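WlaRA, TDP-fucose-3,4-ketoisomerase (Campylobacter jejuni subsp. jejuni 81116, PDB 5TPV) is a cupin-fold enzyme of the WxcM-like family that binds thymidine-5'-diphosphate and is found here as an assembly of two subunits. Local coordinates at residues Leu52-Ile57 with Val108-Tyr113; Ile67-Gly72 with Lys91-Gln96; Ile5-Thr10 with Asn82-Leu87; Gly63-Leu68 with Tyr98-Asp103. All coordinates share one frame; numbering follows the deposited sequence. Where two conformers were deposited one is given.

Contact 1: Leu52-Ile57 with Val108-Tyr113; sequences LNSEFI and VLTNTY
Ile57 and Leu109 form an antiparallel hydrogen-bonded pair where strands 56-62 and 105-110 adjoin in the six-stranded sheet of the cupin fold. Their backbones bond both ways, Ile57 N to Leu109 O at 2.9 Å and Leu109 N to Ile57 O at 3.0 Å. Toward the strand ends, side chains take over the polar pairing. Thr110 OG1, swung opposite its own N (chi1 -172°), donates to Glu55 O at 2.7 Å. Asn111 OD1 accepts from Glu55 N at 2.9 Å, with the donor tilted 29° from the amide's carbonyl plane, so both backbone polar groups of Glu55 are held by side chains. The hydroxyls Ser54 OG and Thr112 OG1 approach to 2.6 Å, and the serine oxygen also bonds to Glu118.

Apolar packing splits between the two faces. On one, the Phe56 ring lies beside Thr110 and brings CD1 within 3.6 Å of Val108 CG1; on the other, Ile57 CB meets Leu109 CD1, and Leu109 also packs on Ile34 of the second subunit. While Glu55 OE1 bonds to Tyr88 OH, its other carboxylate oxygen is bridged across the contact: one water donates to Asn53 O and Glu55 OE2 and accepts from Asn111 ND2 at 2.7 Å.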
loop_
_atom_site.group_PDB
_atom_site.type_symbol
_atom_site.label_atom_id
_atom_site.label_comp_id
_atom_site.label_asym_id
_atom_site.label_seq_id
_atom_site.Cartn_x
_atom_site.Cartn_y
_atom_site.Cartn_z
ATOM N N LEU B 52 -6.085 -10.737 -16.720
ATOM C CA LEU B 52 -7.136 -10.356 -17.684
ATOM C C LEU B 52 -7.804 -9.007 -17.393
ATOM O O LEU B 52 -8.040 -8.214 -18.306
ATOM C CB LEU B 52 -8.215 -11.434 -17.732
ATOM C CG LEU B 52 -7.890 -12.743 -18.462
ATOM C CD1 LEU B 52 -8.899 -13.794 -18.046
ATOM C CD2 LEU B 52 -7.925 -12.521 -19.980
ATOM N N ASN B 53 -8.040 -8.729 -16.118
ATOM C CA ASN B 53 -8.674 -7.472 -15.698
ATOM C C ASN B 53 -7.827 -6.420 -14.987
ATOM O O ASN B 53 -8.120 -5.233 -15.091
ATOM C CB ASN B 53 -9.866 -7.846 -14.818
ATOM C CG ASN B 53 -10.719 -8.919 -15.475
ATOM O OD1 ASN B 53 -10.992 -8.812 -16.675
ATOM N ND2 ASN B 53 -11.148 -9.927 -14.715
ATOM N N SER B 54 -6.860 -6.835 -14.177
ATOM C CA SER B 54 -6.230 -5.942 -13.216
ATOM C C SER B 54 -5.186 -5.111 -13.940
ATOM O O SER B 54 -4.410 -5.595 -14.778
ATOM C CB SER B 54 -5.532 -6.724 -12.103
ATOM O OG SER B 54 -6.411 -7.574 -11.379
ATOM N N GLU B 55 -5.156 -3.858 -13.521
ATOM C CA GLU B 55 -4.021 -2.990 -13.691
ATOM C C GLU B 55 -3.214 -2.903 -12.368
ATOM O O GLU B 55 -3.706 -3.232 -11.282
ATOM C CB GLU B 55 -4.566 -1.617 -14.090
ATOM C CG GLU B 55 -5.232 -1.560 -15.444
ATOM C CD GLU B 55 -6.020 -0.271 -15.626
ATOM O OE1 GLU B 55 -5.410 0.835 -15.741
ATOM O OE2 GLU B 55 -7.261 -0.387 -15.641
ATOM N N PHE B 56 -1.978 -2.453 -12.488
ATOM C CA PHE B 56 -0.987 -2.526 -11.412
ATOM C C PHE B 56 -0.158 -1.258 -11.408
ATOM O O PHE B 56 0.100 -0.710 -12.471
ATOM C CB PHE B 56 -0.038 -3.703 -11.555
ATOM C CG PHE B 56 -0.733 -5.001 -11.425
ATOM C CD1 PHE B 56 -1.117 -5.459 -10.186
ATOM C CD2 PHE B 56 -1.033 -5.766 -12.550
ATOM C CE1 PHE B 56 -1.844 -6.627 -10.026
ATOM C CE2 PHE B 56 -1.747 -6.962 -12.406
ATOM C CZ PHE B 56 -2.168 -7.374 -11.164
ATOM N N ILE B 57 0.206 -0.790 -10.210
ATOM C CA ILE B 57 1.460 -0.031 -10.026
ATOM C C ILE B 57 2.442 -0.736 -9.073
ATOM O O ILE B 57 2.083 -1.140 -7.988
ATOM C CB ILE B 57 1.122 1.350 -9.463
ATOM C CG1 ILE B 57 0.352 2.147 -10.485
ATOM C CG2 ILE B 57 2.363 2.193 -9.184
ATOM C CD1 ILE B 57 -0.260 3.393 -9.906
ATOM N N VAL B 108 2.691 -3.216 -4.405
ATOM C CA VAL B 108 1.805 -3.252 -5.555
ATOM C C VAL B 108 0.410 -2.757 -5.239
ATOM O O VAL B 108 -0.243 -3.160 -4.295
ATOM C CB VAL B 108 1.740 -4.707 -6.087
ATOM C CG1 VAL B 108 1.105 -4.733 -7.478
ATOM C CG2 VAL B 108 3.149 -5.267 -6.161
ATOM N N LEU B 109 -0.072 -1.857 -6.085
ATOM C CA LEU B 109 -1.450 -1.388 -6.033
ATOM C C LEU B 109 -2.202 -1.951 -7.243
ATOM O O LEU B 109 -1.649 -2.021 -8.361
ATOM C CB LEU B 109 -1.457 0.132 -6.145
ATOM C CG LEU B 109 -0.282 0.891 -5.470
ATOM C CD1 LEU B 109 -0.318 2.357 -5.752
ATOM C CD2 LEU B 109 -0.259 0.704 -3.970
ATOM N N THR B 110 -3.455 -2.319 -7.011
ATOM C CA THR B 110 -4.317 -2.809 -8.054
ATOM C C THR B 110 -5.795 -2.436 -7.810
ATOM O O THR B 110 -6.233 -2.018 -6.727
ATOM C CB THR B 110 -4.139 -4.313 -8.278
ATOM O OG1 THR B 110 -4.862 -4.767 -9.448
ATOM C CG2 THR B 110 -4.667 -5.045 -7.109
ATOM N N ASN B 111 -6.535 -2.514 -8.907
ATOM C CA ASN B 111 -7.940 -2.078 -8.965
ATOM C C ASN B 111 -8.921 -3.229 -8.838
ATOM O O ASN B 111 -10.085 -3.020 -9.068
ATOM C CB ASN B 111 -8.188 -1.313 -10.255
ATOM C CG ASN B 111 -7.937 -2.161 -11.515
ATOM O OD1 ASN B 111 -7.106 -3.042 -11.554
ATOM N ND2 ASN B 111 -8.637 -1.835 -12.574
ATOM N N THR B 112 -8.490 -4.427 -8.429
ATOM C CA THR B 112 -9.460 -5.514 -8.264
ATOM C C THR B 112 -9.289 -6.274 -7.002
ATOM O O THR B 112 -8.185 -6.315 -6.477
ATOM C CB THR B 112 -9.281 -6.578 -9.393
ATOM O OG1 THR B 112 -7.953 -7.102 -9.342
ATOM C CG2 THR B 112 -9.423 -5.980 -10.786
ATOM N N TYR B 113 -10.331 -7.004 -6.596
ATOM C CA TYR B 113 -10.163 -8.057 -5.635
ATOM C C TYR B 113 -9.365 -9.233 -6.209
ATOM O O TYR B 113 -9.402 -9.447 -7.398
ATOM C CB TYR B 113 -11.521 -8.555 -5.137
ATOM C CG TYR B 113 -12.371 -7.489 -4.435
ATOM C CD1 TYR B 113 -11.872 -6.733 -3.373
ATOM C CD2 TYR B 113 -13.703 -7.310 -4.789
ATOM C CE1 TYR B 113 -12.637 -5.804 -2.720
ATOM C CE2 TYR B 113 -14.486 -6.398 -4.138
ATOM C CZ TYR B 113 -13.937 -5.636 -3.126
ATOM O OH TYR B 113 -14.733 -4.729 -2.505
HETATM O O HOH W 1 -8.864 -2.415 -15.239
#

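Contact 2: Ile67-Gly72 with Lys91-Gln96; sequences ILIDDG and KMIWKQ
Asp70, which pairs with Trp94 across the contact, has its carboxylate oxygen OD2 gripped by two donors, one local and one remote: Gly72 N reaches Asp70 OD2 at 2.6 Å, closing an Asx turn, and the hydroxyl of Tyr123 bonds to the same oxygen. The turn lies just where strand 65-70 ends. With CG opposite the backbone N (chi1 -170°), the carboxylate reaches Gly72 N, while Asp70 CB touches Trp94 CB at 4.1 Å.

The two strands run antiparallel at 163°. Two hydrogen-bonded pairs, Leu68 with Gln96 and Asp70 with Trp94, flank the non-hydrogen-bonded pair of Ile69 and Lys95. The bond from Leu68 N to Gln96 O is short and straight, 2.8 Å and 172°, whereas that from Asp70 N to Trp94 O is more bent. On the Ile69 face, Ile93 CG2 rests 3.8 Å from Ile69 CB, and Ile67 CD1 touches Lys95 CB at 4.1 Å. Lys95 then folds at chi2 and chi3, carrying NZ away to bond His49 O.

The pairing belongs to the five-stranded antiparallel sheet of the cupin fold, with 65-70 between strands 75-80 and 94-98. Ile67, Ile69 and Lys95 pack on strand 85-89 of the other sheet; helix 123-136 lies by the Trp94 face, where Tyr123 meets the indole edge-to-face.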
loop_
_atom_site.group_PDB
_atom_site.type_symbol
_atom_site.label_atom_id
_atom_site.label_comp_id
_atom_site.label_asym_id
_atom_site.label_seq_id
_atom_site.Cartn_x
_atom_site.Cartn_y
_atom_site.Cartn_z
ATOM N N ILE B 67 12.057 -5.597 -13.342
ATOM C CA ILE B 67 10.889 -6.222 -13.931
ATOM C C ILE B 67 10.955 -6.331 -15.451
ATOM O O ILE B 67 11.325 -5.365 -16.149
ATOM C CB ILE B 67 9.625 -5.496 -13.507
ATOM C CG1 ILE B 67 8.403 -6.097 -14.171
ATOM C CG2 ILE B 67 9.689 -4.031 -13.852
ATOM C CD1 ILE B 67 7.142 -5.788 -13.433
ATOM N N LEU B 68 10.541 -7.480 -15.976
ATOM C CA LEU B 68 10.388 -7.647 -17.435
ATOM C C LEU B 68 8.908 -7.703 -17.678
ATOM O O LEU B 68 8.208 -8.422 -16.957
ATOM C CB LEU B 68 11.097 -8.890 -17.949
ATOM C CG LEU B 68 10.764 -9.500 -19.313
ATOM C CD1 LEU B 68 11.713 -10.687 -19.527
ATOM C CD2 LEU B 68 9.327 -10.041 -19.351
ATOM N N ILE B 69 8.450 -6.882 -18.624
ATOM C CA ILE B 69 7.062 -6.895 -19.075
ATOM C C ILE B 69 7.015 -7.234 -20.586
ATOM O O ILE B 69 7.953 -6.901 -21.332
ATOM C CB ILE B 69 6.304 -5.577 -18.875
ATOM C CG1 ILE B 69 7.072 -4.389 -19.456
ATOM C CG2 ILE B 69 6.020 -5.323 -17.410
ATOM C CD1 ILE B 69 6.339 -3.089 -19.293
ATOM N N ASP B 70 5.904 -7.828 -21.003
ATOM C CA ASP B 70 5.797 -8.469 -22.325
ATOM C C ASP B 70 4.390 -8.355 -22.831
ATOM O O ASP B 70 3.427 -8.748 -22.144
ATOM C CB ASP B 70 6.210 -9.950 -22.221
ATOM C CG ASP B 70 6.358 -10.629 -23.589
ATOM O OD1 ASP B 70 7.470 -11.108 -23.841
ATOM O OD2 ASP B 70 5.418 -10.624 -24.416
ATOM N N ASP B 71 4.239 -7.730 -23.995
ATOM C CA ASP B 71 2.908 -7.591 -24.626
ATOM C C ASP B 71 2.547 -8.729 -25.610
ATOM O O ASP B 71 1.534 -8.619 -26.274
ATOM C CB ASP B 71 2.677 -6.199 -25.256
ATOM C CG ASP B 71 3.524 -5.930 -26.513
ATOM O OD1 ASP B 71 3.298 -4.851 -27.151
ATOM O OD2 ASP B 71 4.411 -6.734 -26.870
ATOM N N GLY B 72 3.296 -9.843 -25.606
ATOM C CA GLY B 72 3.078 -10.918 -26.575
ATOM C C GLY B 72 3.887 -10.749 -27.852
ATOM O O GLY B 72 4.067 -11.690 -28.587
ATOM N N LYS B 91 -3.768 -3.746 -18.090
ATOM C CA LYS B 91 -4.101 -5.181 -18.048
ATOM C C LYS B 91 -3.556 -6.025 -19.222
ATOM O O LYS B 91 -3.100 -5.507 -20.242
ATOM C CB LYS B 91 -5.598 -5.355 -17.925
ATOM C CG LYS B 91 -6.429 -4.683 -18.982
ATOM C CD LYS B 91 -7.886 -5.102 -18.832
ATOM C CE LYS B 91 -8.818 -3.990 -19.243
ATOM N NZ LYS B 91 -10.251 -4.405 -19.255
ATOM N N MET B 92 -3.494 -7.341 -19.048
ATOM C CA MET B 92 -3.023 -8.247 -20.118
ATOM C C MET B 92 -1.638 -7.834 -20.524
ATOM O O MET B 92 -1.289 -7.657 -21.713
ATOM C CB MET B 92 -4.005 -8.292 -21.315
ATOM C CG MET B 92 -5.156 -9.242 -21.081
ATOM S SD MET B 92 -4.545 -10.933 -20.765
ATOM C CE MET B 92 -4.330 -11.572 -22.423
ATOM N N ILE B 93 -0.813 -7.660 -19.508
ATOM C CA ILE B 93 0.584 -7.585 -19.777
ATOM C C ILE B 93 1.256 -8.620 -18.910
ATOM O O ILE B 93 0.991 -8.686 -17.710
ATOM C CB ILE B 93 1.068 -6.160 -19.530
ATOM C CG1 ILE B 93 0.310 -5.198 -20.452
ATOM C CG2 ILE B 93 2.582 -6.096 -19.701
ATOM C CD1 ILE B 93 0.920 -3.818 -20.623
ATOM N N TRP B 94 2.078 -9.446 -19.541
ATOM C CA TRP B 94 2.791 -10.506 -18.830
ATOM C C TRP B 94 3.992 -9.855 -18.139
ATOM O O TRP B 94 4.638 -8.931 -18.670
ATOM C CB TRP B 94 3.310 -11.522 -19.817
ATOM C CG TRP B 94 4.069 -12.675 -19.266
ATOM C CD1 TRP B 94 5.389 -12.724 -18.940
ATOM C CD2 TRP B 94 3.558 -13.983 -19.043
ATOM N NE1 TRP B 94 5.740 -14.001 -18.540
ATOM C CE2 TRP B 94 4.623 -14.780 -18.573
ATOM C CE3 TRP B 94 2.302 -14.562 -19.211
ATOM C CZ2 TRP B 94 4.470 -16.119 -18.245
ATOM C CZ3 TRP B 94 2.160 -15.919 -18.896
ATOM C CH2 TRP B 94 3.225 -16.670 -18.416
ATOM N N LYS B 95 4.302 -10.376 -16.963
ATOM C CA LYS B 95 5.416 -9.837 -16.194
ATOM C C LYS B 95 6.141 -10.905 -15.405
ATOM O O LYS B 95 5.553 -11.897 -14.996
ATOM C CB LYS B 95 4.920 -8.692 -15.288
ATOM C CG LYS B 95 4.490 -9.046 -13.879
ATOM C CD LYS B 95 3.180 -9.759 -13.784
ATOM C CE LYS B 95 2.029 -8.975 -14.368
ATOM N NZ LYS B 95 0.826 -9.800 -14.171
ATOM N N GLN B 96 7.417 -10.659 -15.226
ATOM C CA GLN B 96 8.274 -11.401 -14.348
ATOM C C GLN B 96 9.245 -10.464 -13.585
ATOM O O GLN B 96 9.786 -9.514 -14.135
ATOM C CB GLN B 96 9.005 -12.440 -15.209
ATOM C CG GLN B 96 9.940 -13.340 -14.433
ATOM C CD GLN B 96 10.819 -14.178 -15.361
ATOM O OE1 GLN B 96 11.577 -13.638 -16.165
ATOM N NE2 GLN B 96 10.727 -15.506 -15.238
#

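Contact 3: Ile5-Thr10 with Asn82-Leu87; sequences ILKFKT and NKTKGL
Phe8 N donates to Thr84 O at 2.7 Å, an almost straight bond (175°) that ties strand 3-13 to the type I turn from Asn82 to Lys85. Farther along, the antiparallel pair Leu6 and Gly86 exchanges backbone bonds unequally: Leu6 N meets Gly86 O at 2.8 Å, while the return bond from Gly86 N to Leu6 O is weak at 3.3 Å. Three carbonyls also receive CA-H contacts, among them Leu6 O from Lys85 CA at 3.2 Å.

Two lysine amines, of Lys83 and Lys85, find acceptors outside the segments. Lys85 lies alongside Ile5, pointing the same way, and its NZ bonds to Ile79 O; Lys83 NZ bonds to Leu61 O and also makes a cation-pi contact with Tyr38 of the second subunit. Thr10 OG1 is bonded to Asn12 OD1. Between the segments, the Phe8 ring runs alongside the backbone of residues 83-86. With CG opposite the carbonyl carbon (chi1 -63°), the ring reaches from Lys83 O, which sits at its edge in plane 3.6 Å from CD2, to Gly86, whose N is 3.6 Å from CZ. Lys83 O also accepts a weak hydrogen bond from Asn19 ND2.

Phe8, Thr10 and Thr84 also pack against tyrosines of the second subunit, placing this antiparallel strand pairing of the cupin sheet at the subunit interface.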
loop_
_atom_site.group_PDB
_atom_site.type_symbol
_atom_site.label_atom_id
_atom_site.label_comp_id
_atom_site.label_asym_id
_atom_site.label_seq_id
_atom_site.Cartn_x
_atom_site.Cartn_y
_atom_site.Cartn_z
ATOM N N ILE B 5 6.305 4.861 -16.494
ATOM C CA ILE B 5 7.091 5.142 -15.318
ATOM C C ILE B 5 6.577 6.460 -14.745
ATOM O O ILE B 5 6.846 7.528 -15.303
ATOM C CB ILE B 5 8.592 5.136 -15.617
ATOM C CG1 ILE B 5 8.981 3.732 -16.103
ATOM C CG2 ILE B 5 9.436 5.481 -14.370
ATOM C CD1 ILE B 5 10.465 3.533 -16.286
ATOM N N LEU B 6 5.829 6.364 -13.646
ATOM C CA LEU B 6 5.360 7.526 -12.905
ATOM C C LEU B 6 6.417 8.123 -12.010
ATOM O O LEU B 6 7.310 7.445 -11.512
ATOM C CB LEU B 6 4.118 7.194 -12.103
ATOM C CG LEU B 6 3.023 6.667 -13.016
ATOM C CD1 LEU B 6 1.911 6.162 -12.147
ATOM C CD2 LEU B 6 2.471 7.672 -14.028
ATOM N N LYS B 7 6.395 9.446 -11.939
ATOM C CA LYS B 7 7.123 10.207 -10.930
ATOM C C LYS B 7 6.059 10.691 -9.943
ATOM O O LYS B 7 5.150 11.427 -10.330
ATOM C CB LYS B 7 7.840 11.390 -11.569
ATOM C CG LYS B 7 8.524 12.298 -10.538
ATOM C CD LYS B 7 9.821 11.688 -10.026
ATOM C CE LYS B 7 10.351 12.437 -8.816
ATOM N NZ LYS B 7 11.818 12.217 -8.648
ATOM N N PHE B 8 6.147 10.270 -8.682
ATOM C CA PHE B 8 5.115 10.607 -7.698
ATOM C C PHE B 8 5.233 12.035 -7.174
ATOM O O PHE B 8 6.326 12.586 -7.042
ATOM C CB PHE B 8 5.147 9.599 -6.553
ATOM C CG PHE B 8 4.827 8.178 -6.981
ATOM C CD1 PHE B 8 3.853 7.905 -7.936
ATOM C CD2 PHE B 8 5.501 7.104 -6.399
ATOM C CE1 PHE B 8 3.563 6.589 -8.317
ATOM C CE2 PHE B 8 5.218 5.804 -6.771
ATOM C CZ PHE B 8 4.254 5.546 -7.702
ATOM N N LYS B 9 4.098 12.669 -6.956
ATOM C CA LYS B 9 4.080 13.918 -6.211
ATOM C C LYS B 9 4.125 13.544 -4.716
ATOM O O LYS B 9 3.241 12.812 -4.249
ATOM C CB LYS B 9 2.833 14.758 -6.535
ATOM C CG LYS B 9 2.670 16.022 -5.668
ATOM C CD LYS B 9 2.628 17.365 -6.420
ATOM C CE LYS B 9 3.519 18.468 -5.830
ATOM N NZ LYS B 9 3.586 18.464 -4.336
ATOM N N THR B 10 5.153 14.040 -4.019
ATOM C CA THR B 10 5.340 13.863 -2.571
ATOM C C THR B 10 4.935 15.089 -1.762
ATOM O O THR B 10 5.107 16.236 -2.219
ATOM C CB THR B 10 6.781 13.479 -2.245
ATOM O OG1 THR B 10 7.662 14.576 -2.512
ATOM C CG2 THR B 10 7.231 12.280 -3.058
ATOM N N ASN B 82 13.539 3.340 -6.345
ATOM C CA ASN B 82 13.249 4.312 -5.305
ATOM C C ASN B 82 11.788 4.628 -5.121
ATOM O O ASN B 82 10.969 4.300 -5.968
ATOM C CB ASN B 82 14.025 5.603 -5.518
ATOM C CG ASN B 82 13.369 6.481 -6.539
ATOM O OD1 ASN B 82 13.301 6.102 -7.676
ATOM N ND2 ASN B 82 12.926 7.656 -6.148
ATOM N N LYS B 83 11.507 5.287 -4.003
ATOM C CA LYS B 83 10.142 5.500 -3.502
ATOM C C LYS B 83 9.364 6.559 -4.233
ATOM O O LYS B 83 8.183 6.714 -3.967
ATOM C CB LYS B 83 10.179 5.930 -2.038
ATOM C CG LYS B 83 10.338 4.768 -1.100
ATOM C CD LYS B 83 10.289 5.241 0.345
ATOM C CE LYS B 83 11.669 5.438 0.949
ATOM N NZ LYS B 83 12.483 4.210 0.777
ATOM N N THR B 84 10.001 7.313 -5.120
ATOM C CA THR B 84 9.289 8.396 -5.823
ATOM C C THR B 84 8.818 8.049 -7.218
ATOM O O THR B 84 8.322 8.889 -7.960
ATOM C CB THR B 84 10.189 9.600 -5.980
ATOM O OG1 THR B 84 11.265 9.195 -6.822
ATOM C CG2 THR B 84 10.735 10.032 -4.618
ATOM N N LYS B 85 9.005 6.796 -7.574
ATOM C CA LYS B 85 8.726 6.305 -8.909
ATOM C C LYS B 85 8.047 4.920 -8.787
ATOM O O LYS B 85 8.281 4.122 -7.847
ATOM C CB LYS B 85 10.033 6.299 -9.692
ATOM C CG LYS B 85 10.636 4.957 -10.062
ATOM C CD LYS B 85 12.033 5.166 -10.662
ATOM C CE LYS B 85 12.740 3.861 -10.996
ATOM N NZ LYS B 85 12.467 3.526 -12.421
ATOM N N GLY B 86 7.133 4.688 -9.701
ATOM C CA GLY B 86 6.576 3.372 -9.886
ATOM C C GLY B 86 6.285 3.107 -11.342
ATOM O O GLY B 86 6.231 4.009 -12.189
ATOM N N LEU B 87 6.063 1.832 -11.602
ATOM C CA LEU B 87 5.704 1.347 -12.919
ATOM C C LEU B 87 4.254 1.007 -12.939
ATOM O O LEU B 87 3.827 0.072 -12.234
ATOM C CB LEU B 87 6.505 0.085 -13.236
ATOM C CG LEU B 87 6.084 -0.647 -14.524
ATOM C CD1 LEU B 87 6.311 0.251 -15.730
ATOM C CD2 LEU B 87 6.933 -1.902 -14.641
#

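Contact 4: Gly63-Leu68 with Tyr98-Asp103; sequences GSCEIL and YNFSKD
Cys65 and Phe100 make the tight, buried side of this contact. Cys65 CB presses to 3.3 Å from Phe100 CD2, while the sulfur lies obliquely to the ring, SG 4.9 Å from its centroid, a Cys sulfur-aromatic contact. The phenylalanine is further held by stacking on Phe40.

The other side is more accessible and polar. Here Glu66 faces Tyr98 in an antiparallel hydrogen-bonded pair, and its CB stands over one face of the tyrosine ring in a CH-pi contact. The extended glutamate forks between two donors, Tyr98 OH to OE1 at 2.7 Å and Asn99 ND2 to OE2 at 3.0 Å. Both meet their oxygen from above the carboxylate plane, more than 50° out of it. Tyr98 has CG wedged between its backbone N and carbonyl carbon (chi1 54°), which turns the ring across Glu66 and brings CE2 to 4.0 Å from Leu68 CB.

Past the exposed Asn99, the register shifts by one residue: Ser101 N bonds to Ser64 O at 3.0 Å. Ser101 OG accepts from Ser64 N and donates to Asp103 OD2 at 2.7 Å. Gly63, at positive phi, brings CA within 3.4 Å of Ser101 OG.

The contact is the end of an antiparallel strand pair in the five-stranded sheet of the cupin fold, where 65-70 begins and its neighbour 94-98 passes into the loop before 105-110.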
loop_
_atom_site.group_PDB
_atom_site.type_symbol
_atom_site.label_atom_id
_atom_site.label_comp_id
_atom_site.label_asym_id
_atom_site.label_seq_id
_atom_site.Cartn_x
_atom_site.Cartn_y
_atom_site.Cartn_z
ATOM N N GLY B 63 15.088 -0.905 -1.280
ATOM C CA GLY B 63 15.932 -1.635 -2.214
ATOM C C GLY B 63 15.574 -1.464 -3.679
ATOM O O GLY B 63 15.072 -0.442 -4.144
ATOM N N SER B 64 15.799 -2.525 -4.422
ATOM C CA SER B 64 15.634 -2.470 -5.862
ATOM C C SER B 64 15.318 -3.852 -6.401
ATOM O O SER B 64 15.641 -4.875 -5.807
ATOM C CB SER B 64 16.913 -1.954 -6.552
ATOM O OG SER B 64 18.004 -2.789 -6.214
ATOM N N CYS B 65 14.673 -3.861 -7.547
ATOM C CA CYS B 65 14.486 -5.102 -8.268
ATOM C C CYS B 65 14.324 -4.707 -9.749
ATOM O O CYS B 65 14.332 -3.504 -10.071
ATOM C CB CYS B 65 13.246 -5.823 -7.721
ATOM S SG CYS B 65 11.701 -4.903 -7.995
ATOM N N GLU B 66 14.201 -5.722 -10.614
ATOM C CA GLU B 66 14.069 -5.555 -12.054
ATOM C C GLU B 66 12.773 -6.232 -12.445
ATOM O O GLU B 66 12.416 -7.302 -11.961
ATOM C CB GLU B 66 15.244 -6.224 -12.788
ATOM C CG GLU B 66 15.543 -5.650 -14.154
ATOM C CD GLU B 66 16.772 -6.273 -14.812
ATOM O OE1 GLU B 66 16.668 -6.668 -16.001
ATOM O OE2 GLU B 66 17.810 -6.402 -14.132
ATOM N N ILE B 67 12.057 -5.597 -13.342
ATOM C CA ILE B 67 10.889 -6.222 -13.931
ATOM C C ILE B 67 10.955 -6.331 -15.451
ATOM O O ILE B 67 11.325 -5.365 -16.149
ATOM C CB ILE B 67 9.625 -5.496 -13.507
ATOM C CG1 ILE B 67 8.403 -6.097 -14.171
ATOM C CG2 ILE B 67 9.689 -4.031 -13.852
ATOM C CD1 ILE B 67 7.142 -5.788 -13.433
ATOM N N LEU B 68 10.541 -7.480 -15.976
ATOM C CA LEU B 68 10.388 -7.647 -17.435
ATOM C C LEU B 68 8.908 -7.703 -17.678
ATOM O O LEU B 68 8.208 -8.422 -16.957
ATOM C CB LEU B 68 11.097 -8.890 -17.949
ATOM C CG LEU B 68 10.764 -9.500 -19.313
ATOM C CD1 LEU B 68 11.713 -10.687 -19.527
ATOM C CD2 LEU B 68 9.327 -10.041 -19.351
ATOM N N TYR B 98 12.618 -10.128 -10.786
ATOM C CA TYR B 98 13.797 -10.863 -10.437
ATOM C C TYR B 98 14.858 -9.839 -10.033
ATOM O O TYR B 98 14.613 -8.625 -10.009
ATOM C CB TYR B 98 14.221 -11.711 -11.637
ATOM C CG TYR B 98 14.371 -10.905 -12.876
ATOM C CD1 TYR B 98 15.598 -10.385 -13.245
ATOM C CD2 TYR B 98 13.283 -10.637 -13.671
ATOM C CE1 TYR B 98 15.741 -9.600 -14.388
ATOM C CE2 TYR B 98 13.411 -9.868 -14.822
ATOM C CZ TYR B 98 14.638 -9.364 -15.189
ATOM O OH TYR B 98 14.715 -8.566 -16.319
ATOM N N ASN B 99 16.013 -10.366 -9.643
ATOM C CA ASN B 99 17.157 -9.584 -9.237
ATOM C C ASN B 99 16.819 -8.723 -8.043
ATOM O O ASN B 99 17.174 -7.526 -7.993
ATOM C CB ASN B 99 17.623 -8.689 -10.400
ATOM C CG ASN B 99 18.413 -9.447 -11.456
ATOM O OD1 ASN B 99 18.721 -10.615 -11.290
ATOM N ND2 ASN B 99 18.725 -8.772 -12.566
ATOM N N PHE B 100 16.082 -9.291 -7.102
ATOM C CA PHE B 100 15.701 -8.495 -5.928
ATOM C C PHE B 100 16.873 -8.302 -4.982
ATOM O O PHE B 100 17.483 -9.283 -4.630
ATOM C CB PHE B 100 14.658 -9.259 -5.114
ATOM C CG PHE B 100 13.335 -9.411 -5.808
ATOM C CD1 PHE B 100 13.049 -10.567 -6.516
ATOM C CD2 PHE B 100 12.395 -8.371 -5.781
ATOM C CE1 PHE B 100 11.819 -10.723 -7.158
ATOM C CE2 PHE B 100 11.177 -8.515 -6.425
ATOM C CZ PHE B 100 10.885 -9.700 -7.129
ATOM N N SER B 101 17.131 -7.103 -4.489
ATOM C CA SER B 101 18.021 -6.979 -3.339
ATOM C C SER B 101 17.434 -7.646 -2.079
ATOM O O SER B 101 16.221 -7.911 -1.980
ATOM C CB SER B 101 18.398 -5.514 -3.111
ATOM O OG SER B 101 17.280 -4.707 -2.762
ATOM N N LYS B 102 18.300 -7.964 -1.122
ATOM C CA LYS B 102 17.901 -8.702 0.093
ATOM C C LYS B 102 16.954 -7.850 0.913
ATOM O O LYS B 102 16.045 -8.368 1.510
ATOM C CB LYS B 102 19.099 -9.108 0.982
ATOM C CG LYS B 102 20.065 -7.969 1.350
ATOM C CD LYS B 102 20.526 -7.886 2.816
ATOM C CE LYS B 102 19.947 -6.712 3.613
ATOM N NZ LYS B 102 18.622 -6.980 4.258
ATOM N N ASP B 103 17.171 -6.549 0.907
ATOM C CA ASP B 103 16.333 -5.577 1.588
ATOM C C ASP B 103 15.159 -5.049 0.738
ATOM O O ASP B 103 14.458 -4.151 1.190
ATOM C CB ASP B 103 17.189 -4.361 2.013
ATOM C CG ASP B 103 17.964 -3.710 0.867
ATOM O OD1 ASP B 103 18.555 -2.620 1.067
ATOM O OD2 ASP B 103 17.998 -4.261 -0.241
#

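How the contacts relate
From the N terminus, residues 5-10 are the first to close a loop: contact 3 brings them to 82-87 across 71 intervening residues. The chain between supplies the opening segments of contacts 1, 4 and 2, whose partners all follow residue 87, so contact 3 crosses each of them. Contact 1 closes the outer loop from 52-57 to 108-113, with contacts 4 and 2 nested inside it; those two start from overlapping segments and share Ile67 and Leu68. Contacts 1 and 3 knit the six-stranded sheet, contacts 2 and 4 the five-stranded one. Packing of Leu87 CD2 on Ile67 CG2, 3.6 Å apart, joins the two sheets.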